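Local coordinates for carbohydrate deacetylase Agd3 (Neosartorya fumigata, PDB 6NWZ), which probably removes N-acetyl groups from the exopolysaccharide galactosaminogalactan as a zinc-binding carbohydrate esterase, and is required for biofilm formation by its fungus, at residues D120-P125 and W170-T175; M471-T476 and E599-R604; R604-Q609 and C635-P640. One frame throughout, in Å; residues are numbered along the deposited sequence.

Overall arrangement
From the N terminus, interaction 1 comes first: it closes the 44 residues between 120-125 and 170-175 into a loop within the CBM87 range, joining the loop after strand 115-119 to strand 174-176. Interaction 2 opens far later and brings 471-476, with the short strand 474-475, against helix 594-607 in the deacetylase range. Interaction 3 follows where interaction 2 ends, sharing Arg604, and brings the later part of that helix and the residues after it against 635-640 in the C-terminal range, closing 25 residues. The three closures lie in series, none nested or crossed. Interactions 2 and 3 touch, their centres 11 Å apart, whereas interaction 1 sits about 40 Å from both, centre to centre.

Interaction 1. Residues D120-P125 and W170-T175; sequences DVYPGP and WHYPAT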
loop_
_atom_site.group_PDB
_atom_site.type_symbol
_atom_site.label_atom_id
_atom_site.label_comp_id
_atom_site.label_asym_id
_atom_site.label_seq_id
_atom_site.Cartn_x
_atom_site.Cartn_y
_atom_site.Cartn_z
ATOM N N ASP A 120 -4.838 20.761 -11.472
ATOM C CA ASP A 120 -4.700 21.992 -10.694
ATOM C C ASP A 120 -4.651 23.212 -11.612
ATOM O O ASP A 120 -3.860 24.135 -11.413
ATOM C CB ASP A 120 -3.477 21.937 -9.773
ATOM C CG ASP A 120 -3.498 23.013 -8.707
ATOM O OD1 ASP A 120 -4.574 23.604 -8.476
ATOM O OD2 ASP A 120 -2.434 23.275 -8.107
ATOM N N VAL A 121 -5.515 23.221 -12.628
ATOM C CA VAL A 121 -5.599 24.323 -13.576
ATOM C C VAL A 121 -6.968 24.982 -13.462
ATOM O O VAL A 121 -7.967 24.347 -13.105
ATOM C CB VAL A 121 -5.331 23.864 -15.029
ATOM C CG1 VAL A 121 -3.923 23.305 -15.157
ATOM C CG2 VAL A 121 -6.363 22.838 -15.474
ATOM N N TYR A 122 -6.997 26.275 -13.761
ATOM C CA TYR A 122 -8.232 27.049 -13.728
ATOM C C TYR A 122 -8.960 26.901 -15.060
ATOM O O TYR A 122 -8.323 26.978 -16.115
ATOM C CB TYR A 122 -7.920 28.521 -13.443
ATOM C CG TYR A 122 -9.129 29.437 -13.411
ATOM C CD1 TYR A 122 -9.884 29.589 -12.253
ATOM C CD2 TYR A 122 -9.501 30.165 -14.536
ATOM C CE1 TYR A 122 -10.992 30.436 -12.222
ATOM C CE2 TYR A 122 -10.602 31.012 -14.515
ATOM C CZ TYR A 122 -11.342 31.145 -13.358
ATOM O OH TYR A 122 -12.431 31.987 -13.342
ATOM N N PRO A 123 -10.284 26.675 -15.054
ATOM C CA PRO A 123 -11.002 26.455 -16.320
ATOM C C PRO A 123 -10.957 27.663 -17.240
ATOM O O PRO A 123 -11.501 28.726 -16.929
ATOM C CB PRO A 123 -12.435 26.146 -15.867
ATOM C CG PRO A 123 -12.543 26.722 -14.497
ATOM C CD PRO A 123 -11.177 26.592 -13.889
ATOM N N GLY A 124 -10.305 27.496 -18.387
ATOM C CA GLY A 124 -10.172 28.556 -19.352
ATOM C C GLY A 124 -10.331 28.035 -20.762
ATOM O O GLY A 124 -10.612 26.850 -20.978
ATOM N N PRO A 125 -10.152 28.911 -21.752
ATOM C CA PRO A 125 -10.328 28.483 -23.150
ATOM C C PRO A 125 -9.377 27.375 -23.569
ATOM O O PRO A 125 -9.740 26.551 -24.417
ATOM C CB PRO A 125 -10.074 29.772 -23.943
ATOM C CG PRO A 125 -10.303 30.877 -22.967
ATOM C CD PRO A 125 -9.831 30.343 -21.652
ATOM N N TRP A 170 -8.631 22.770 -3.245
ATOM C CA TRP A 170 -9.222 23.909 -3.931
ATOM C C TRP A 170 -9.561 23.521 -5.366
ATOM O O TRP A 170 -8.720 22.964 -6.079
ATOM C CB TRP A 170 -8.262 25.098 -3.902
ATOM C CG TRP A 170 -8.913 26.405 -4.222
ATOM C CD1 TRP A 170 -8.797 27.118 -5.380
ATOM C CD2 TRP A 170 -9.790 27.157 -3.374
ATOM N NE1 TRP A 170 -9.545 28.270 -5.303
ATOM C CE2 TRP A 170 -10.165 28.316 -4.083
ATOM C CE3 TRP A 170 -10.291 26.964 -2.082
ATOM C CZ2 TRP A 170 -11.018 29.276 -3.543
ATOM C CZ3 TRP A 170 -11.142 27.916 -1.551
ATOM C CH2 TRP A 170 -11.495 29.058 -2.280
ATOM N N HIS A 171 -10.796 23.803 -5.789
ATOM C CA HIS A 171 -11.235 23.486 -7.145
ATOM C C HIS A 171 -12.047 24.649 -7.706
ATOM O O HIS A 171 -12.307 25.643 -7.025
ATOM C CB HIS A 171 -12.033 22.182 -7.181
ATOM C CG HIS A 171 -13.140 22.121 -6.177
ATOM N ND1 HIS A 171 -12.935 21.751 -4.865
ATOM C CD2 HIS A 171 -14.466 22.377 -6.294
ATOM C CE1 HIS A 171 -14.086 21.781 -4.215
ATOM N NE2 HIS A 171 -15.029 22.161 -5.058
ATOM N N TYR A 172 -12.435 24.528 -8.975
ATOM C CA TYR A 172 -13.176 25.580 -9.670
ATOM C C TYR A 172 -14.301 24.939 -10.471
ATOM O O TYR A 172 -14.053 24.340 -11.531
ATOM C CB TYR A 172 -12.272 26.398 -10.587
ATOM C CG TYR A 172 -10.980 26.868 -9.960
ATOM C CD1 TYR A 172 -9.844 26.070 -9.997
ATOM C CD2 TYR A 172 -10.890 28.113 -9.346
ATOM C CE1 TYR A 172 -8.656 26.488 -9.433
ATOM C CE2 TYR A 172 -9.700 28.542 -8.778
ATOM C CZ TYR A 172 -8.586 27.722 -8.825
ATOM O OH TYR A 172 -7.393 28.127 -8.267
ATOM N N PRO A 173 -15.540 25.029 -9.997
ATOM C CA PRO A 173 -16.671 24.536 -10.790
ATOM C C PRO A 173 -16.696 25.189 -12.163
ATOM O O PRO A 173 -16.560 26.408 -12.294
ATOM C CB PRO A 173 -17.886 24.930 -9.947
ATOM C CG PRO A 173 -17.359 24.963 -8.545
ATOM C CD PRO A 173 -15.953 25.484 -8.659
ATOM N N ALA A 174 -16.858 24.367 -13.196
ATOM C CA ALA A 174 -16.644 24.795 -14.569
ATOM C C ALA A 174 -17.848 24.456 -15.436
ATOM O O ALA A 174 -18.747 23.709 -15.037
ATOM C CB ALA A 174 -15.384 24.150 -15.155
ATOM N N THR A 175 -17.836 25.013 -16.648
ATOM C CA THR A 175 -18.867 24.770 -17.652
ATOM C C THR A 175 -18.204 24.561 -19.007
ATOM O O THR A 175 -17.467 25.434 -19.474
ATOM C CB THR A 175 -19.850 25.940 -17.722
ATOM O OG1 THR A 175 -20.482 26.104 -16.447
ATOM C CG2 THR A 175 -20.905 25.686 -18.790
#
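Tyr122 turns an edge of its ring toward one face of the Tyr172 ring, a T-shaped pair within the CBM87 carbohydrate-binding module region. The ring planes stand 77° apart and the centroids are 5.0 Å from each other. CD1 of Tyr122 does the touching: it lies over the rim of the Tyr172 face rather than its centre, 3.4 Å from Tyr172 CD2. One face of the Tyr122 ring is met by CD of its own neighbour, Pro123, also set off toward the rim. The hydroxyl of Tyr172 points on to the edge of the Trp170 indole, in its plane. Tyrosine suits both places, since the ring offers a polarisable face or a C-H edge while the hydroxyl extends past the packed carbons.

Torsions set up the crossing. In Tyr122, CG stands opposite the backbone N (chi1 179°), beside the carbonyl carbon; in Tyr172 a chi1 of -48° leaves CG beside the backbone N and one ring face toward Tyr122.

Pro123 works on a second front. Its rigid ring, pointing at 170-175, lays CD 3.5 Å from Tyr172 CB, and the two side chains cross at about a right angle. The contact joins the loop after strand 115-119 to the start of strand 174-176, which pairs antiparallel with strand 129-131; Tyr122 and Pro123 also rest on Ala131 of that partner strand. Ala174 is buried here, and its small side chain lets the proline come close: Ala174 CB meets Pro123 CB at 3.6 Å.

Interaction 2. Residues M471-T476 and E599-R604; sequences MWPYFT and ENFLAR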
loop_
_atom_site.group_PDB
_atom_site.type_symbol
_atom_site.label_atom_id
_atom_site.label_comp_id
_atom_site.label_asym_id
_atom_site.label_seq_id
_atom_site.Cartn_x
_atom_site.Cartn_y
_atom_site.Cartn_z
ATOM N N MET A 471 8.224 2.790 -2.088
ATOM C CA MET A 471 7.940 1.444 -2.563
ATOM C C MET A 471 9.027 0.443 -2.196
ATOM O O MET A 471 8.893 -0.737 -2.535
ATOM C CB MET A 471 7.743 1.460 -4.084
ATOM C CG MET A 471 6.678 2.440 -4.563
ATOM S SD MET A 471 4.985 1.965 -4.144
ATOM C CE MET A 471 4.244 3.574 -3.891
ATOM N N TRP A 472 10.091 0.882 -1.504
ATOM C CA TRP A 472 11.224 0.032 -1.169
ATOM C C TRP A 472 11.252 -0.284 0.322
ATOM O O TRP A 472 10.800 0.517 1.147
ATOM C CB TRP A 472 12.555 0.689 -1.554
ATOM C CG TRP A 472 12.712 0.965 -3.015
ATOM C CD1 TRP A 472 11.909 0.527 -4.028
ATOM C CD2 TRP A 472 13.737 1.753 -3.629
ATOM N NE1 TRP A 472 12.373 0.992 -5.235
ATOM C CE2 TRP A 472 13.494 1.747 -5.017
ATOM C CE3 TRP A 472 14.837 2.462 -3.139
ATOM C CZ2 TRP A 472 14.312 2.421 -5.918
ATOM C CZ3 TRP A 472 15.646 3.131 -4.035
ATOM C CH2 TRP A 472 15.380 3.105 -5.409
ATOM N N PRO A 473 11.778 -1.443 0.701
ATOM C CA PRO A 473 12.020 -1.716 2.116
ATOM C C PRO A 473 13.306 -1.051 2.583
ATOM O O PRO A 473 14.169 -0.671 1.790
ATOM C CB PRO A 473 12.140 -3.242 2.160
ATOM C CG PRO A 473 12.736 -3.582 0.826
ATOM C CD PRO A 473 12.141 -2.591 -0.152
ATOM N N TYR A 474 13.411 -0.900 3.900
ATOM C CA TYR A 474 14.611 -0.375 4.529
ATOM C C TYR A 474 15.585 -1.517 4.793
ATOM O O TYR A 474 15.176 -2.624 5.151
ATOM C CB TYR A 474 14.262 0.350 5.833
ATOM C CG TYR A 474 15.452 0.677 6.708
ATOM C CD1 TYR A 474 16.204 1.824 6.494
ATOM C CD2 TYR A 474 15.820 -0.161 7.756
ATOM C CE1 TYR A 474 17.296 2.124 7.294
ATOM C CE2 TYR A 474 16.910 0.131 8.561
ATOM C CZ TYR A 474 17.643 1.275 8.327
ATOM O OH TYR A 474 18.726 1.565 9.128
ATOM N N PHE A 475 16.872 -1.249 4.599
ATOM C CA PHE A 475 17.919 -2.243 4.809
ATOM C C PHE A 475 18.805 -1.787 5.959
ATOM O O PHE A 475 19.332 -0.669 5.938
ATOM C CB PHE A 475 18.741 -2.457 3.538
ATOM C CG PHE A 475 17.978 -3.130 2.432
ATOM C CD1 PHE A 475 17.752 -4.498 2.463
ATOM C CD2 PHE A 475 17.471 -2.394 1.371
ATOM C CE1 PHE A 475 17.044 -5.127 1.450
ATOM C CE2 PHE A 475 16.760 -3.015 0.352
ATOM C CZ PHE A 475 16.548 -4.384 0.393
ATOM N N THR A 476 18.961 -2.652 6.958
ATOM C CA THR A 476 19.735 -2.302 8.139
ATOM C C THR A 476 21.203 -2.104 7.782
ATOM O O THR A 476 21.729 -2.713 6.847
ATOM C CB THR A 476 19.599 -3.387 9.208
ATOM O OG1 THR A 476 20.208 -4.597 8.740
ATOM C CG2 THR A 476 18.136 -3.646 9.513
ATOM N N GLU A 599 9.354 -10.760 -0.368
ATOM C CA GLU A 599 9.946 -11.073 -1.666
ATOM C C GLU A 599 9.604 -10.007 -2.702
ATOM O O GLU A 599 10.485 -9.526 -3.423
ATOM C CB GLU A 599 9.475 -12.455 -2.128
ATOM C CG GLU A 599 9.828 -12.816 -3.565
ATOM C CD GLU A 599 11.314 -13.022 -3.775
ATOM O OE1 GLU A 599 12.051 -13.130 -2.770
ATOM O OE2 GLU A 599 11.746 -13.074 -4.946
ATOM N N ASN A 600 8.327 -9.626 -2.793
ATOM C CA ASN A 600 7.927 -8.625 -3.781
ATOM C C ASN A 600 8.542 -7.263 -3.477
ATOM O O ASN A 600 8.872 -6.509 -4.399
ATOM C CB ASN A 600 6.404 -8.519 -3.846
ATOM C CG ASN A 600 5.745 -9.821 -4.250
ATOM O OD1 ASN A 600 6.420 -10.786 -4.613
ATOM N ND2 ASN A 600 4.417 -9.852 -4.198
ATOM N N PHE A 601 8.691 -6.920 -2.194
ATOM C CA PHE A 601 9.374 -5.681 -1.840
ATOM C C PHE A 601 10.826 -5.707 -2.302
ATOM O O PHE A 601 11.366 -4.685 -2.743
ATOM C CB PHE A 601 9.298 -5.443 -0.332
ATOM C CG PHE A 601 8.191 -4.519 0.083
ATOM C CD1 PHE A 601 8.252 -3.167 -0.212
ATOM C CD2 PHE A 601 7.096 -5.000 0.785
ATOM C CE1 PHE A 601 7.232 -2.310 0.178
ATOM C CE2 PHE A 601 6.076 -4.150 1.179
ATOM C CZ PHE A 601 6.144 -2.803 0.874
ATOM N N LEU A 602 11.474 -6.870 -2.210
ATOM C CA LEU A 602 12.848 -6.986 -2.686
ATOM C C LEU A 602 12.910 -6.929 -4.207
ATOM O O LEU A 602 13.762 -6.234 -4.774
ATOM C CB LEU A 602 13.474 -8.280 -2.173
ATOM C CG LEU A 602 14.975 -8.421 -2.415
ATOM C CD1 LEU A 602 15.754 -7.394 -1.607
ATOM C CD2 LEU A 602 15.415 -9.822 -2.065
ATOM N N ALA A 603 12.013 -7.649 -4.885
ATOM C CA ALA A 603 12.008 -7.646 -6.344
ATOM C C ALA A 603 11.682 -6.263 -6.893
ATOM O O ALA A 603 12.277 -5.828 -7.887
ATOM C CB ALA A 603 11.014 -8.682 -6.865
ATOM N N ARG A 604 10.734 -5.561 -6.269
ATOM C CA ARG A 604 10.451 -4.186 -6.671
ATOM C C ARG A 604 11.695 -3.322 -6.543
ATOM O O ARG A 604 12.032 -2.553 -7.452
ATOM C CB ARG A 604 9.315 -3.610 -5.828
ATOM C CG ARG A 604 9.158 -2.098 -5.952
ATOM C CD ARG A 604 8.737 -1.708 -7.358
ATOM N NE ARG A 604 9.039 -0.313 -7.661
ATOM C CZ ARG A 604 8.128 0.651 -7.747
ATOM N NH1 ARG A 604 6.847 0.378 -7.554
ATOM N NH2 ARG A 604 8.501 1.890 -8.032
#
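Helix 594-607 of the deacetylase region packs against the run leading into strand 474-475, and Phe601, Leu602 and Arg604 meet Met471, Pro473 and Phe475. Phe601 CD1 approaches Met471 O at 3.4 Å, with that oxygen near the plane of the ring, at its edge. The Pro473 and Phe601 side chains run antiparallel beside each other, Pro473 CD 3.9 Å from Phe601 CD1; the compact proline ring fits close to the helix backbone, its CD 3.4 Å from Phe601 O.

Met471 lies over one face of the Arg604 guanidinium: CB sits above the centre of the group, and CG is 3.6 Å from Arg604 NH1. Methionine gives this flat cation an apolar cover, while the guanidinium N-H groups go to Asp608 and to Asn45 O. Asp608 OD2 probably also accepts from Trp472 NE1. The Phe475 ring receives Leu602 CD1 at its edge, 3.7 Å from CZ. A chi1 of -171° swings that leucine branch back toward Phe475 although CB points away from 471-476.

Phe601 sets the helix against strand 487-492, touching Gln487, Asn489 and Pro490, which is consistent with the distorted beta/alpha barrel of carbohydrate esterases.

Interaction 3. Residues R604-Q609 and C635-P640; sequences RYQRDQ and CSRPIP
Gln606 and Arg637 make the polar part of the contact. Gln606 OE1 sits at the guanidinium edge, near its plane, and can therefore be shared by Arg637 NE and, weakly, NH2 at 3.2 Å; the NE bond is modelled very short, a doubtful length at this resolution. The amide and guanidinium planes are turned 48° apart. Glutamine can reach across because its chain is extended beyond CG (chi2 -176°), whereas Arg637 bends at chi2 (-76°). Arg637 NH1 forms a salt bridge with Glu599, two turns before Gln606, which probably helps fix the rotation of the group.

The rest is van der Waals contact, much of it between carbon atoms of Arg607, whose buried aliphatic stem does the work of a long hydrocarbon, and 635-640. Arg607 CB lies 3.9 Å from Arg637 CB and 4.2 Å from Ile639 CD1. Farther out, Arg607 CD meets Pro640 CD at 3.7 Å, the two side chains crossing at a slant. Cys635 SG packs 3.9 Å from Arg607 CA; its disulfide to Cys610 is a neighbouring link, joining the chain just after 604-609 to Cys635.

Ile639 and Pro640 belong to strand 639-643, which pairs antiparallel with strand 663-667. The last part of helix 594-607 thus packs beside a small beta sheet, consistent with a junction between the deacetylase region and the C-terminal region.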
loop_
_atom_site.group_PDB
_atom_site.type_symbol
_atom_site.label_atom_id
_atom_site.label_comp_id
_atom_site.label_asym_id
_atom_site.label_seq_id
_atom_site.Cartn_x
_atom_site.Cartn_y
_atom_site.Cartn_z
ATOM N N ARG A 604 10.734 -5.561 -6.269
ATOM C CA ARG A 604 10.451 -4.186 -6.671
ATOM C C ARG A 604 11.695 -3.322 -6.543
ATOM O O ARG A 604 12.032 -2.553 -7.452
ATOM C CB ARG A 604 9.315 -3.610 -5.828
ATOM C CG ARG A 604 9.158 -2.098 -5.952
ATOM C CD ARG A 604 8.737 -1.708 -7.358
ATOM N NE ARG A 604 9.039 -0.313 -7.661
ATOM C CZ ARG A 604 8.128 0.651 -7.747
ATOM N NH1 ARG A 604 6.847 0.378 -7.554
ATOM N NH2 ARG A 604 8.501 1.890 -8.032
ATOM N N TYR A 605 12.400 -3.446 -5.419
ATOM C CA TYR A 605 13.599 -2.644 -5.209
ATOM C C TYR A 605 14.681 -2.991 -6.224
ATOM O O TYR A 605 15.405 -2.107 -6.695
ATOM C CB TYR A 605 14.110 -2.839 -3.781
ATOM C CG TYR A 605 15.501 -2.301 -3.553
ATOM C CD1 TYR A 605 15.712 -0.955 -3.287
ATOM C CD2 TYR A 605 16.608 -3.141 -3.604
ATOM C CE1 TYR A 605 16.987 -0.460 -3.080
ATOM C CE2 TYR A 605 17.885 -2.655 -3.399
ATOM C CZ TYR A 605 18.068 -1.316 -3.136
ATOM O OH TYR A 605 19.339 -0.835 -2.931
ATOM N N GLN A 606 14.799 -4.271 -6.583
ATOM C CA GLN A 606 15.899 -4.696 -7.443
ATOM C C GLN A 606 15.671 -4.293 -8.895
ATOM O O GLN A 606 16.563 -3.723 -9.532
ATOM C CB GLN A 606 16.105 -6.203 -7.324
ATOM C CG GLN A 606 16.798 -6.619 -6.040
ATOM C CD GLN A 606 17.081 -8.103 -5.990
ATOM O OE1 GLN A 606 16.508 -8.883 -6.751
ATOM N NE2 GLN A 606 17.973 -8.505 -5.095
ATOM N N ARG A 607 14.481 -4.570 -9.437
ATOM C CA ARG A 607 14.207 -4.204 -10.823
ATOM C C ARG A 607 14.212 -2.696 -11.039
ATOM O O ARG A 607 14.398 -2.248 -12.175
ATOM C CB ARG A 607 12.868 -4.785 -11.283
ATOM C CG ARG A 607 11.654 -4.207 -10.589
ATOM C CD ARG A 607 10.376 -4.694 -11.248
ATOM N NE ARG A 607 9.193 -4.270 -10.508
ATOM C CZ ARG A 607 8.617 -4.993 -9.554
ATOM N NH1 ARG A 607 9.116 -6.177 -9.230
ATOM N NH2 ARG A 607 7.547 -4.534 -8.924
ATOM N N ASP A 608 14.009 -1.905 -9.983
ATOM C CA ASP A 608 14.114 -0.456 -10.116
ATOM C C ASP A 608 15.555 -0.003 -10.315
ATOM O O ASP A 608 15.782 1.133 -10.742
ATOM C CB ASP A 608 13.512 0.239 -8.891
ATOM C CG ASP A 608 11.990 0.205 -8.876
ATOM O OD1 ASP A 608 11.377 -0.273 -9.857
ATOM O OD2 ASP A 608 11.402 0.663 -7.872
ATOM N N GLN A 609 16.527 -0.861 -10.014
ATOM C CA GLN A 609 17.933 -0.546 -10.231
ATOM C C GLN A 609 18.420 -0.916 -11.626
ATOM O O GLN A 609 19.557 -0.584 -11.974
ATOM C CB GLN A 609 18.807 -1.260 -9.191
ATOM C CG GLN A 609 18.286 -1.183 -7.763
ATOM C CD GLN A 609 18.188 0.237 -7.244
ATOM O OE1 GLN A 609 18.965 1.111 -7.632
ATOM N NE2 GLN A 609 17.225 0.477 -6.363
ATOM N N CYS A 635 18.370 -7.907 -16.490
ATOM C CA CYS A 635 17.913 -7.534 -15.162
ATOM C C CYS A 635 17.781 -8.794 -14.323
ATOM O O CYS A 635 17.324 -9.828 -14.817
ATOM C CB CYS A 635 16.579 -6.785 -15.208
ATOM S SG CYS A 635 16.121 -6.039 -13.626
ATOM N N SER A 636 18.192 -8.696 -13.056
ATOM C CA SER A 636 18.052 -9.822 -12.138
ATOM C C SER A 636 16.597 -10.254 -12.006
ATOM O O SER A 636 16.306 -11.448 -11.877
ATOM C CB SER A 636 18.626 -9.449 -10.768
ATOM O OG SER A 636 18.118 -10.293 -9.747
ATOM N N ARG A 637 15.675 -9.302 -12.048
ATOM C CA ARG A 637 14.253 -9.538 -11.868
ATOM C C ARG A 637 13.496 -9.345 -13.175
ATOM O O ARG A 637 13.953 -8.627 -14.072
ATOM C CB ARG A 637 13.689 -8.582 -10.809
ATOM C CG ARG A 637 14.346 -8.703 -9.451
ATOM C CD ARG A 637 13.866 -9.941 -8.730
ATOM N NE ARG A 637 14.398 -10.021 -7.376
ATOM C CZ ARG A 637 14.024 -10.932 -6.486
ATOM N NH1 ARG A 637 13.112 -11.836 -6.812
ATOM N NH2 ARG A 637 14.558 -10.938 -5.273
ATOM N N PRO A 638 12.332 -9.974 -13.321
ATOM C CA PRO A 638 11.512 -9.722 -14.508
ATOM C C PRO A 638 10.883 -8.339 -14.460
ATOM O O PRO A 638 10.606 -7.790 -13.391
ATOM C CB PRO A 638 10.449 -10.823 -14.448
ATOM C CG PRO A 638 10.346 -11.152 -13.008
ATOM C CD PRO A 638 11.735 -11.003 -12.452
ATOM N N ILE A 639 10.666 -7.781 -15.645
ATOM C CA ILE A 639 10.097 -6.446 -15.810
ATOM C C ILE A 639 8.603 -6.602 -16.075
ATOM O O ILE A 639 8.228 -7.280 -17.045
ATOM C CB ILE A 639 10.775 -5.682 -16.958
ATOM C CG1 ILE A 639 12.297 -5.703 -16.803
ATOM C CG2 ILE A 639 10.274 -4.253 -17.007
ATOM C CD1 ILE A 639 12.779 -5.171 -15.478
ATOM N N PRO A 640 7.731 -6.003 -15.268
ATOM C CA PRO A 640 6.292 -6.103 -15.531
ATOM C C PRO A 640 5.870 -5.218 -16.693
ATOM O O PRO A 640 6.370 -4.104 -16.868
ATOM C CB PRO A 640 5.663 -5.625 -14.217
ATOM C CG PRO A 640 6.672 -4.674 -13.663
ATOM C CD PRO A 640 8.022 -5.221 -14.053
#